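Local atomic coordinates of endoglucanase family 5 (Clostridium acetobutylicum ATCC 824, PDB entry 6PZ7), a protein that probably hydrolyses internal beta-glycosidic bonds of cellulose and related plant polysaccharides as a broad-specificity GH5_4 endoglucanase. Residues Val86-Thr100 / Phe132-Asn145. Sequence-based numbering, arbitrary orientation.
Unlike the reference sequence in segment 132-145: Gln142 (reference Glu).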
ATOM      1  N   VAL A  86      10.845  -1.058  10.259  1.00  6.74           N
ATOM      2  CA  VAL A  86      11.374  -1.745   9.088  1.00  6.65           C
ATOM      3  C   VAL A  86      12.221  -2.933   9.514  1.00  6.71           C
ATOM      4  O   VAL A  86      12.102  -4.029   8.951  1.00  7.08           O
ATOM      5  CB  VAL A  86      12.161  -0.770   8.205  1.00  6.71           C
ATOM      6  CG1 VAL A  86      12.996  -1.500   7.173  1.00  8.41           C
ATOM      7  CG2 VAL A  86      11.226   0.209   7.562  1.00  7.08           C
ATOM      8  N   ASN A  87      13.090  -2.749  10.509  1.00  6.80           N
ATOM      9  CA  ASN A  87      13.942  -3.839  10.962  1.00  7.61           C
ATOM     10  C   ASN A  87      13.161  -4.993  11.549  1.00  7.76           C
ATOM     11  O   ASN A  87      13.589  -6.141  11.385  1.00  8.11           O
ATOM     12  CB  ASN A  87      15.041  -3.355  11.914  1.00  7.30           C
ATOM     13  CG  ASN A  87      16.226  -2.763  11.173  1.00  8.34           C
ATOM     14  OD1 ASN A  87      16.343  -2.902   9.944  1.00  9.15           O
ATOM     15  ND2 ASN A  87      17.121  -2.122  11.914  1.00 10.58           N
ATOM     16  N   TYR A  88      12.052  -4.762  12.261  1.00  7.78           N
ATOM     17  CA  TYR A  88      11.261  -5.897  12.745  1.00  7.82           C
ATOM     18  C   TYR A  88      10.928  -6.815  11.573  1.00  7.36           C
ATOM     19  O   TYR A  88      10.979  -8.045  11.680  1.00  8.95           O
ATOM     20  CB  TYR A  88       9.944  -5.436  13.409  1.00  8.76           C
ATOM     21  CG  TYR A  88      10.009  -4.553  14.629  1.00  7.81           C
ATOM     22  CD1 TYR A  88      11.064  -4.551  15.509  1.00  8.70           C
ATOM     23  CD2 TYR A  88       8.941  -3.706  14.904  1.00  8.61           C
ATOM     24  CE1 TYR A  88      11.071  -3.709  16.608  1.00  9.20           C
ATOM     25  CE2 TYR A  88       8.940  -2.865  15.982  1.00  9.06           C
ATOM     26  CZ  TYR A  88      10.013  -2.873  16.849  1.00  9.14           C
ATOM     27  OH  TYR A  88      10.006  -2.010  17.935  1.00 10.68           O
ATOM     28  N   VAL A  89      10.460  -6.209  10.475  1.00  6.91           N
ATOM     29  CA  VAL A  89      10.011  -6.953   9.304  1.00  7.08           C
ATOM     30  C   VAL A  89      11.192  -7.641   8.606  1.00  7.66           C
ATOM     31  O   VAL A  89      11.165  -8.848   8.290  1.00  8.20           O
ATOM     32  CB  VAL A  89       9.250  -6.008   8.348  1.00  6.91           C
ATOM     33  CG1 VAL A  89       8.856  -6.745   7.077  1.00  7.64           C
ATOM     34  CG2 VAL A  89       8.010  -5.440   9.028  1.00  7.51           C
ATOM     35  N   ILE A  90      12.259  -6.878   8.344  1.00  7.29           N
ATOM     36  CA  ILE A  90      13.418  -7.401   7.625  1.00  7.79           C
ATOM     37  C   ILE A  90      14.076  -8.506   8.422  1.00  8.05           C
ATOM     38  O   ILE A  90      14.510  -9.520   7.845  1.00  9.16           O
ATOM     39  CB  ILE A  90      14.387  -6.254   7.262  1.00  8.25           C
ATOM     40  CG1 ILE A  90      13.740  -5.269   6.245  1.00  8.32           C
ATOM     41  CG2 ILE A  90      15.724  -6.774   6.771  1.00  8.54           C
ATOM     42  CD1 ILE A  90      13.469  -5.842   4.886  1.00  9.72           C
ATOM     43  N   GLN A  91      14.208  -8.334   9.743  1.00  8.05           N
ATOM     44  CA  GLN A  91      14.814  -9.364  10.585  1.00  7.94           C
ATOM     45  C   GLN A  91      13.990 -10.646  10.630  1.00  9.11           C
ATOM     46  O   GLN A  91      14.530 -11.703  10.994  1.00 10.64           O
ATOM     47  CB  GLN A  91      14.984  -8.833  12.016  1.00  9.05           C
ATOM     48  CG  GLN A  91      16.055  -7.794  12.136  1.00  7.72           C
ATOM     49  CD  GLN A  91      16.066  -7.057  13.447  1.00  8.27           C
ATOM     50  OE1 GLN A  91      15.205  -7.271  14.315  1.00  9.95           O
ATOM     51  NE2 GLN A  91      17.025  -6.164  13.621  1.00  8.97           N
ATOM     52  N   ASP A  92      12.719 -10.593  10.281  1.00  8.70           N
ATOM     53  CA  ASP A  92      11.867 -11.765  10.156  1.00  8.98           C
ATOM     54  C   ASP A  92      11.875 -12.323   8.734  1.00  9.49           C
ATOM     55  O   ASP A  92      11.016 -13.173   8.410  1.00 11.19           O
ATOM     56  CB  ASP A  92      10.450 -11.494  10.657  1.00  9.43           C
ATOM     57  CG  ASP A  92      10.344 -11.535  12.155  1.00 11.55           C
ATOM     58  OD1 ASP A  92      11.334 -11.804  12.871  1.00 12.32           O
ATOM     59  OD2 ASP A  92       9.231 -11.282  12.690  1.00 11.83           O
ATOM     60  N   HIS A  93      12.777 -11.877   7.877  1.00  9.39           N
ATOM     61  CA  HIS A  93      12.939 -12.409   6.531  1.00 10.86           C
ATOM     62  C   HIS A  93      11.646 -12.292   5.721  1.00 11.78           C
ATOM     63  O   HIS A  93      11.265 -13.204   4.984  1.00 17.70           O
ATOM     64  CB  HIS A  93      13.517 -13.824   6.558  1.00 13.09           C
ATOM     65  CG  HIS A  93      14.908 -13.865   7.098  1.00 14.29           C
ATOM     66  ND1 HIS A  93      15.978 -13.296   6.448  1.00 20.67           N
ATOM     67  CD2 HIS A  93      15.390 -14.361   8.256  1.00 26.09           C
ATOM     68  CE1 HIS A  93      17.079 -13.501   7.162  1.00 19.82           C
ATOM     69  NE2 HIS A  93      16.739 -14.116   8.269  1.00 23.83           N
ATOM     70  N   MET A  94      10.951 -11.172   5.858  1.00  8.92           N
ATOM     71  CA  MET A  94       9.822 -10.788   5.030  1.00  8.15           C
ATOM     72  C   MET A  94      10.219  -9.591   4.169  1.00  8.04           C
ATOM     73  O   MET A  94      11.201  -8.887   4.439  1.00  8.48           O
ATOM     74  CB  MET A  94       8.620 -10.427   5.890  1.00  8.40           C
ATOM     75  CG  MET A  94       8.066 -11.656   6.618  1.00  9.91           C
ATOM     76  SD  MET A  94       6.490 -11.379   7.488  1.00 10.01           S
ATOM     77  CE  MET A  94       7.042 -10.324   8.830  1.00 10.24           C
ATOM     78  N   TYR A  95       9.438  -9.365   3.119  1.00  7.61           N
ATOM     79  CA  TYR A  95       9.475  -8.103   2.390  1.00  6.71           C
ATOM     80  C   TYR A  95       8.829  -7.017   3.221  1.00  7.22           C
ATOM     81  O   TYR A  95       7.826  -7.260   3.901  1.00  7.60           O
ATOM     82  CB  TYR A  95       8.725  -8.222   1.039  1.00  8.32           C
ATOM     83  CG  TYR A  95       9.479  -9.034   0.028  1.00  8.39           C
ATOM     84  CD1 TYR A  95       9.366 -10.426  -0.017  1.00  9.67           C
ATOM     85  CD2 TYR A  95      10.317  -8.425  -0.888  1.00  8.74           C
ATOM     86  CE1 TYR A  95      10.078 -11.172  -0.939  1.00 11.02           C
ATOM     87  CE2 TYR A  95      11.047  -9.163  -1.810  1.00  9.99           C
ATOM     88  CZ  TYR A  95      10.944 -10.538  -1.812  1.00 10.31           C
ATOM     89  OH  TYR A  95      11.697 -11.234  -2.745  1.00 12.01           O
ATOM     90  N   ALA A  96       9.406  -5.810   3.166  1.00  7.19           N
ATOM     91  CA  ALA A  96       8.856  -4.616   3.782  1.00  6.90           C
ATOM     92  C   ALA A  96       8.574  -3.618   2.666  1.00  6.45           C
ATOM     93  O   ALA A  96       9.447  -3.380   1.819  1.00  7.74           O
ATOM     94  CB  ALA A  96       9.840  -4.003   4.785  1.00  7.64           C
ATOM     95  N   ILE A  97       7.382  -3.015   2.655  1.00  5.99           N
ATOM     96  CA  ILE A  97       7.045  -1.908   1.753  1.00  6.02           C
ATOM     97  C   ILE A  97       7.014  -0.640   2.580  1.00  6.55           C
ATOM     98  O   ILE A  97       6.243  -0.548   3.542  1.00  7.76           O
ATOM     99  CB  ILE A  97       5.691  -2.124   1.036  1.00  5.98           C
ATOM    100  CG1 ILE A  97       5.660  -3.396   0.199  1.00  7.57           C
ATOM    101  CG2 ILE A  97       5.384  -0.878   0.162  1.00  7.02           C
ATOM    102  CD1 ILE A  97       4.231  -3.801  -0.169  1.00  7.48           C
ATOM    103  N   LEU A  98       7.852   0.332   2.244  1.00  6.17           N
ATOM    104  CA  LEU A  98       7.936   1.613   2.936  1.00  5.82           C
ATOM    105  C   LEU A  98       7.429   2.686   1.988  1.00  5.17           C
ATOM    106  O   LEU A  98       7.941   2.798   0.866  1.00  6.41           O
ATOM    107  CB  LEU A  98       9.388   1.881   3.336  1.00  6.77           C
ATOM    108  CG  LEU A  98       9.648   3.212   4.009  1.00  6.68           C
ATOM    109  CD1 LEU A  98       8.983   3.326   5.348  1.00  9.28           C
ATOM    110  CD2 LEU A  98      11.130   3.479   4.162  1.00  8.72           C
ATOM    111  N   ASN A  99       6.462   3.486   2.432  1.00  6.27           N
ATOM    112  CA  ASN A  99       5.846   4.473   1.524  1.00  6.25           C
ATOM    113  C   ASN A  99       5.893   5.893   2.075  1.00  6.07           C
ATOM    114  O   ASN A  99       6.483   6.183   3.125  1.00  6.67           O
ATOM    115  CB  ASN A  99       4.422   4.069   1.124  1.00  6.12           C
ATOM    116  CG  ASN A  99       3.379   4.332   2.179  1.00  5.76           C
ATOM    117  OD1 ASN A  99       3.667   4.889   3.228  1.00  6.60           O
ATOM    118  ND2 ASN A  99       2.129   3.957   1.892  1.00  7.14           N
ATOM    119  N   THR A 100       5.277   6.818   1.304  1.00  6.34           N
ATOM    120  CA  THR A 100       4.637   8.000   1.863  1.00  5.92           C
ATOM    121  C   THR A 100       3.134   7.748   1.861  1.00  6.12           C
ATOM    122  O   THR A 100       2.618   7.041   0.993  1.00  6.59           O
ATOM    123  CB  THR A 100       4.967   9.287   1.093  1.00  6.23           C
ATOM    124  OG1 THR A 100       4.349   9.297  -0.217  1.00  7.14           O
ATOM    125  CG2 THR A 100       6.470   9.511   0.930  1.00  7.70           C
ATOM    126  N   PHE A 132      17.731   4.595   3.932  1.00  8.20           N
ATOM    127  CA  PHE A 132      17.440   3.184   3.705  1.00  8.78           C
ATOM    128  C   PHE A 132      18.203   2.576   2.529  1.00  7.26           C
ATOM    129  O   PHE A 132      17.904   1.453   2.113  1.00  9.31           O
ATOM    130  CB  PHE A 132      15.915   3.017   3.552  1.00  9.04           C
ATOM    131  CG  PHE A 132      15.166   3.223   4.848  1.00  7.68           C
ATOM    132  CD1 PHE A 132      15.052   2.165   5.743  1.00  8.15           C
ATOM    133  CD2 PHE A 132      14.653   4.446   5.192  1.00  7.79           C
ATOM    134  CE1 PHE A 132      14.437   2.352   6.970  1.00  8.77           C
ATOM    135  CE2 PHE A 132      14.005   4.627   6.398  1.00  8.90           C
ATOM    136  CZ  PHE A 132      13.930   3.570   7.306  1.00  8.38           C
ATOM    137  N   LYS A 133      19.262   3.233   2.074  1.00  8.29           N
ATOM    138  CA  LYS A 133      19.888   2.878   0.802  0.57  8.46           C
ATOM    139  C   LYS A 133      20.590   1.524   0.828  1.00  8.78           C
ATOM    140  O   LYS A 133      20.758   0.904  -0.240  1.00 10.27           O
ATOM    141  CB  LYS A 133      20.894   3.963   0.379  0.57  9.44           C
ATOM    142  CG  LYS A 133      22.138   4.051   1.240  0.57 12.02           C
ATOM    143  CD  LYS A 133      22.905   5.362   1.014  0.57 14.31           C
ATOM    144  CE  LYS A 133      23.362   5.492  -0.422  0.57 18.32           C
ATOM    145  NZ  LYS A 133      24.000   6.822  -0.674  0.57 19.18           N
ATOM    146  N   ASP A 134      21.038   1.065   1.996  1.00  8.66           N
ATOM    147  CA  ASP A 134      21.855  -0.141   2.057  1.00  9.15           C
ATOM    148  C   ASP A 134      21.064  -1.430   2.250  1.00  9.22           C
ATOM    149  O   ASP A 134      21.645  -2.518   2.233  1.00 10.36           O
ATOM    150  CB  ASP A 134      22.919  -0.036   3.141  1.00 10.65           C
ATOM    151  CG  ASP A 134      24.024   0.956   2.818  1.00 14.64           C
ATOM    152  OD1 ASP A 134      24.258   1.286   1.642  1.00 13.39           O
ATOM    153  OD2 ASP A 134      24.695   1.353   3.782  1.00 22.65           O
ATOM    154  N   TYR A 135      19.757  -1.365   2.430  1.00  8.86           N
ATOM    155  CA  TYR A 135      18.943  -2.579   2.536  1.00  8.26           C
ATOM    156  C   TYR A 135      18.976  -3.343   1.209  1.00  8.91           C
ATOM    157  O   TYR A 135      19.084  -2.745   0.125  1.00  9.47           O
ATOM    158  CB  TYR A 135      17.493  -2.221   2.918  1.00  8.33           C
ATOM    159  CG  TYR A 135      17.362  -1.871   4.376  1.00  7.83           C
ATOM    160  CD1 TYR A 135      17.617  -0.587   4.836  1.00  8.86           C
ATOM    161  CD2 TYR A 135      16.990  -2.835   5.329  1.00  7.78           C
ATOM    162  CE1 TYR A 135      17.554  -0.293   6.197  1.00  8.93           C
ATOM    163  CE2 TYR A 135      16.903  -2.522   6.669  1.00  7.86           C
ATOM    164  CZ  TYR A 135      17.184  -1.247   7.075  1.00  8.04           C
ATOM    165  OH  TYR A 135      17.126  -0.879   8.401  1.00  9.92           O
ATOM    166  N   ASP A 136      18.759  -4.651   1.283  1.00  9.18           N
ATOM    167  CA  ASP A 136      18.678  -5.486   0.077  1.00  9.58           C
ATOM    168  C   ASP A 136      17.284  -5.384  -0.545  1.00  9.58           C
ATOM    169  O   ASP A 136      16.452  -4.570  -0.146  1.00  9.33           O
ATOM    170  CB  ASP A 136      19.167  -6.911   0.342  1.00 11.80           C
ATOM    171  CG  ASP A 136      18.250  -7.739   1.175  1.00 11.58           C
ATOM    172  OD1 ASP A 136      17.060  -7.493   1.302  1.00 12.22           O
ATOM    173  OD2 ASP A 136      18.803  -8.724   1.777  1.00 18.13           O
ATOM    174  N   SER A 137      17.025  -6.228  -1.538  1.00  9.77           N
ATOM    175  CA  SER A 137      15.807  -6.126  -2.335  1.00 10.08           C
ATOM    176  C   SER A 137      14.559  -6.526  -1.590  1.00  8.73           C
ATOM    177  O   SER A 137      13.454  -6.368  -2.131  1.00  8.98           O
ATOM    178  CB  SER A 137      15.934  -6.971  -3.598  1.00 14.58           C
ATOM    179  OG  SER A 137      15.981  -8.342  -3.287  1.00 15.04           O
ATOM    180  N   HIS A 138      14.668  -7.010  -0.349  1.00  8.03           N
ATOM    181  CA  HIS A 138      13.471  -7.237   0.454  1.00  8.57           C
ATOM    182  C   HIS A 138      12.827  -5.948   0.931  1.00  7.51           C
ATOM    183  O   HIS A 138      11.680  -5.981   1.378  1.00  8.83           O
ATOM    184  CB  HIS A 138      13.741  -8.169   1.633  1.00  9.48           C
ATOM    185  CG  HIS A 138      13.983  -9.576   1.195  1.00 12.56           C
ATOM    186  ND1 HIS A 138      15.226 -10.021   0.791  1.00 16.04           N
ATOM    187  CD2 HIS A 138      13.128 -10.608   1.012  1.00 15.68           C
ATOM    188  CE1 HIS A 138      15.137 -11.292   0.432  1.00 19.56           C
ATOM    189  NE2 HIS A 138      13.876 -11.667   0.541  1.00 15.52           N
ATOM    190  N   LEU A 139      13.521  -4.811   0.888  1.00  7.38           N
ATOM    191  CA  LEU A 139      12.910  -3.511   1.168  1.00  7.20           C
ATOM    192  C   LEU A 139      12.509  -2.874  -0.158  1.00  7.04           C
ATOM    193  O   LEU A 139      13.350  -2.640  -1.034  1.00  7.33           O
ATOM    194  CB  LEU A 139      13.863  -2.587   1.930  1.00  7.23           C
ATOM    195  CG  LEU A 139      13.289  -1.216   2.251  1.00  7.14           C
ATOM    196  CD1 LEU A 139      12.017  -1.274   3.084  1.00  7.91           C
ATOM    197  CD2 LEU A 139      14.347  -0.325   2.943  1.00  8.30           C
ATOM    198  N   ILE A 140      11.213  -2.642  -0.310  1.00  6.49           N
ATOM    199  CA  ILE A 140      10.591  -2.027  -1.481  1.00  6.83           C
ATOM    200  C   ILE A 140      10.123  -0.637  -1.076  1.00  6.84           C
ATOM    201  O   ILE A 140       9.562  -0.461   0.024  1.00  7.42           O
ATOM    202  CB  ILE A 140       9.387  -2.897  -1.911  1.00  7.05           C
ATOM    203  CG1 ILE A 140       9.890  -4.284  -2.380  1.00  9.19           C
ATOM    204  CG2 ILE A 140       8.561  -2.216  -2.992  1.00  8.85           C
ATOM    205  CD1 ILE A 140       8.798  -5.304  -2.578  1.00 10.56           C
ATOM    206  N   PHE A 141      10.360   0.359  -1.934  1.00  6.19           N
ATOM    207  CA  PHE A 141       9.825   1.694  -1.723  1.00  6.46           C
ATOM    208  C   PHE A 141       8.542   1.845  -2.526  1.00  6.57           C
ATOM    209  O   PHE A 141       8.488   1.420  -3.676  1.00  8.50           O
ATOM    210  CB  PHE A 141      10.812   2.797  -2.152  1.00  6.93           C
ATOM    211  CG  PHE A 141      12.076   2.903  -1.335  1.00  6.68           C
ATOM    212  CD1 PHE A 141      12.207   2.381  -0.077  1.00  8.41           C
ATOM    213  CD2 PHE A 141      13.155   3.560  -1.873  1.00  7.38           C
ATOM    214  CE1 PHE A 141      13.408   2.503   0.624  1.00  8.85           C
ATOM    215  CE2 PHE A 141      14.357   3.662  -1.200  1.00  8.15           C
ATOM    216  CZ  PHE A 141      14.478   3.181   0.063  1.00  7.91           C
ATOM    217  N   GLN A 142       7.529   2.492  -1.954  1.00  5.97           N
ATOM    218  CA  GLN A 142       6.296   2.829  -2.658  1.00  5.28           C
ATOM    219  C   GLN A 142       6.229   4.361  -2.639  1.00  5.20           C
ATOM    220  O   GLN A 142       6.210   4.985  -1.575  1.00  6.28           O
ATOM    221  CB  GLN A 142       5.121   2.186  -1.955  1.00  5.69           C
ATOM    222  CG  GLN A 142       3.767   2.629  -2.440  1.00  6.15           C
ATOM    223  CD  GLN A 142       2.646   2.143  -1.526  1.00  6.87           C
ATOM    224  OE1 GLN A 142       1.841   2.971  -1.020  1.00  8.39           O
ATOM    225  NE2 GLN A 142       2.566   0.903  -1.311  1.00  6.04           N
ATOM    226  N   THR A 143       6.237   4.974  -3.812  1.00  5.25           N
ATOM    227  CA  THR A 143       6.468   6.418  -3.899  1.00  5.91           C
ATOM    228  C   THR A 143       5.406   7.240  -3.198  1.00  5.70           C
ATOM    229  O   THR A 143       5.725   8.204  -2.489  1.00  6.24           O
ATOM    230  CB  THR A 143       6.569   6.817  -5.376  1.00  5.86           C
ATOM    231  OG1 THR A 143       5.385   6.388  -6.026  1.00  6.48           O
ATOM    232  CG2 THR A 143       7.809   6.237  -6.045  1.00  7.18           C
ATOM    233  N   LEU A 144       4.140   6.872  -3.414  1.00  5.96           N
ATOM    234  CA  LEU A 144       2.958   7.604  -3.009  1.00  5.78           C
ATOM    235  C   LEU A 144       1.899   6.578  -2.652  1.00  5.77           C
ATOM    236  O   LEU A 144       1.891   5.462  -3.186  1.00  6.22           O
ATOM    237  CB  LEU A 144       2.441   8.473  -4.154  1.00  6.24           C
ATOM    238  CG  LEU A 144       3.418   9.484  -4.775  1.00  7.58           C
ATOM    239  CD1 LEU A 144       2.845  10.052  -6.044  1.00  7.82           C
ATOM    240  CD2 LEU A 144       3.698  10.580  -3.766  1.00  9.26           C
ATOM    241  N   ASN A 145       0.944   6.967  -1.796  1.00  6.01           N
ATOM    242  CA  ASN A 145      -0.128   6.061  -1.367  1.00  5.81           C
ATOM    243  C   ASN A 145      -1.343   6.177  -2.289  1.00  6.10           C
ATOM    244  O   ASN A 145      -1.523   5.366  -3.205  1.00  6.48           O
ATOM    245  CB  ASN A 145      -0.492   6.380   0.088  1.00  6.68           C
ATOM    246  CG  ASN A 145      -1.695   5.609   0.540  1.00  5.56           C
ATOM    247  OD1 ASN A 145      -1.777   4.418   0.297  1.00  6.70           O
ATOM    248  ND2 ASN A 145      -2.614   6.246   1.214  1.00  6.22           N
TER
HETATM  249  O   HOH W   1      14.492 -10.656  -2.968  1.00 24.20           O
HETATM  250  O   HOH W   2       1.532   9.642  -0.454  1.00  7.36           O
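Leu98 lays its CD2 methyl over one face of the Phe132 ring, 3.9 Å from the ring centroid and displaced toward the rim, while Val86 CG2 reaches Phe132 CE1 obliquely. Leu139, its CG turned anti to the backbone N (chi1 180°), brings CD1 to 3.9 Å from Ala96 CB, on the same side of the sheet as Leu98. Farther out, Tyr135 OH donates to Asn87 OD1 (2.7 Å), which lies at the ring's edge. Near the strand starts, His138 CD2 stands over the centre of the Tyr95 ring, the two ring planes 40° apart. Asp136 OD1 accepts from His138 ND1, which restrains that imidazole, and from the backbone N of His138, which closes an Asx turn. On the sheet face bearing Ile97 and Ile140, Asn99 ND2 donates to Gln142 OE1 (3.1 Å), which also accepts from Arg57, while Asn99 OD1 is hydrogen-bonded to Val60 N. Backbone hydrogen bonds Ala96 N to His138 O, Ile140 N to Ala96 O, Leu98 N to Ile140 O and Gln142 N to Leu98 O, each 2.9 Å, join parallel strands 95-99 and 139-142. Helix 111-132 connects them in a beta-alpha-beta unit of the eight-stranded TIM barrel of family 5 glycoside hydrolases.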